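Side-chain contact in glycosyl hydrolase family 10 (PDB 4QPW), which binds xylan oligosaccharides through this carbohydrate-binding module, one domain of a longer protein that probably hydrolyses glycosidic bonds in polysaccharide breakdown: residues Ile8-Ser11 and Thr12-Tyr15. Numbering follows the deposited sequence.
Sequences IDYS and TAGY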
loop_
_atom_site.group_PDB
_atom_site.type_symbol
_atom_site.label_atom_id
_atom_site.label_comp_id
_atom_site.label_asym_id
_atom_site.label_seq_id
_atom_site.Cartn_x
_atom_site.Cartn_y
_atom_site.Cartn_z
ATOM N N ILE A 8 -2.713 7.158 7.975
ATOM C CA ILE A 8 -2.782 8.178 6.791
ATOM C C ILE A 8 -4.137 7.859 6.181
ATOM O O ILE A 8 -4.465 6.678 5.820
ATOM C CB ILE A 8 -1.626 8.017 5.849
ATOM C CG1 ILE A 8 -1.568 9.117 4.784
ATOM C CG2 ILE A 8 -1.386 6.657 5.226
ATOM C CD1 ILE A 8 -1.126 10.455 5.351
ATOM N N ASP A 9 -5.010 8.854 6.058
ATOM C CA ASP A 9 -6.347 8.718 5.584
ATOM C C ASP A 9 -6.504 9.531 4.297
ATOM O O ASP A 9 -6.615 10.783 4.311
ATOM C CB ASP A 9 -7.350 9.126 6.656
ATOM C CG ASP A 9 -8.750 9.068 6.189
ATOM O OD1 ASP A 9 -9.075 8.507 5.126
ATOM O OD2 ASP A 9 -9.670 9.583 6.934
ATOM N N TYR A 10 -6.575 8.887 3.139
ATOM C CA TYR A 10 -6.621 9.520 1.836
ATOM C C TYR A 10 -8.019 10.080 1.539
ATOM O O TYR A 10 -8.191 10.824 0.550
ATOM C CB TYR A 10 -6.172 8.618 0.729
ATOM C CG TYR A 10 -4.711 8.220 0.888
ATOM C CD1 TYR A 10 -3.688 9.157 0.742
ATOM C CD2 TYR A 10 -4.354 6.930 1.180
ATOM C CE1 TYR A 10 -2.395 8.808 0.902
ATOM C CE2 TYR A 10 -3.008 6.582 1.340
ATOM C CZ TYR A 10 -2.015 7.526 1.203
ATOM O OH TYR A 10 -0.689 7.199 1.310
ATOM N N SER A 11 -8.972 9.847 2.444
ATOM C CA SER A 11 -10.297 10.477 2.390
ATOM C C SER A 11 -10.064 11.913 2.293
ATOM O O SER A 11 -10.892 12.610 1.600
ATOM C CB SER A 11 -11.181 10.165 3.663
ATOM O OG SER A 11 -11.323 8.701 3.960
ATOM N N THR A 12 -9.127 12.502 3.025
ATOM C CA THR A 12 -8.737 13.844 3.012
ATOM C C THR A 12 -7.268 14.116 2.633
ATOM O O THR A 12 -7.050 15.143 1.959
ATOM C CB THR A 12 -9.019 14.518 4.365
ATOM O OG1 THR A 12 -8.276 13.868 5.413
ATOM C CG2 THR A 12 -10.576 14.414 4.746
ATOM N N ALA A 13 -6.261 13.336 3.074
ATOM C CA ALA A 13 -4.841 13.593 2.790
ATOM C C ALA A 13 -4.495 13.542 1.340
ATOM O O ALA A 13 -5.035 12.678 0.616
ATOM C CB ALA A 13 -3.964 12.538 3.481
ATOM N N GLY A 14 -3.594 14.390 0.867
ATOM C CA GLY A 14 -2.984 14.216 -0.441
ATOM C C GLY A 14 -1.894 13.172 -0.432
ATOM O O GLY A 14 -1.782 12.412 0.560
ATOM N N TYR A 15 -1.158 13.092 -1.494
ATOM C CA TYR A 15 -0.124 12.114 -1.672
ATOM C C TYR A 15 1.203 12.716 -1.996
ATOM O O TYR A 15 1.354 13.389 -3.047
ATOM C CB TYR A 15 -0.495 11.053 -2.757
ATOM C CG TYR A 15 0.473 9.926 -2.880
ATOM C CD1 TYR A 15 0.543 8.950 -1.891
ATOM C CD2 TYR A 15 1.345 9.821 -3.908
ATOM C CE1 TYR A 15 1.409 7.864 -1.963
ATOM C CE2 TYR A 15 2.226 8.788 -4.006
ATOM C CZ TYR A 15 2.271 7.798 -3.036
ATOM O OH TYR A 15 3.189 6.764 -3.204
HETATM O O HOH W 1 -9.152 12.212 7.694
#
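Where strand 3-9 ends, the backbone folds back over D9 O, which accepts a bond of 2.9 Å from A13 N and a weak one from T12 N. An Asx turn starts this reversal; here an aspartate shapes the exit from a strand of a β-sandwich carbohydrate-binding module. D9 OD1 takes two donors: S11 OG, 2.5 Å away on the syn lone pair, and S11 N, which comes from well above the carboxylate plane. With OG anti to its carbonyl carbon (chi1 -54°), S11 holds its hydroxyl beside its own backbone N, and both donors reach the same oxygen. The other oxygen, OD2, accepts from a water that also bonds to T12 OG1, tying the carboxylate to the far limb of the turn.

Apolar side chains make the remaining contacts. I8 has CG1 anti to its backbone N (chi1 -173°), and a bend at chi2 (73°) then carries CD1 to 4.0 Å from A13 CB. The Y10 ring runs alongside the outgoing chain, its edge turned to two carbonyl oxygens, with CE1 3.7 Å from G14 O and A13 O also near the ring plane. Farther along, the side chains of Y10 and Y15 meet at a slant. Their hydroxyls bond to neighbouring carbonyls, Y10 OH to T58 O and Y15 OH to H57 O, while both side chains rest on L40 of strand 39-44, anchoring the loop to the body of the domain. Were Y10 cut back to an alanine, the ring edge would be missing beside the A13 and G14 carbonyls, T58 O would probably lose its hydroxyl partner, and Y15 would probably be less firmly packed. Between the tyrosines, Y10 OH sits at the edge of the Y15 ring, near its plane, 3.9 Å from Y15 CD1.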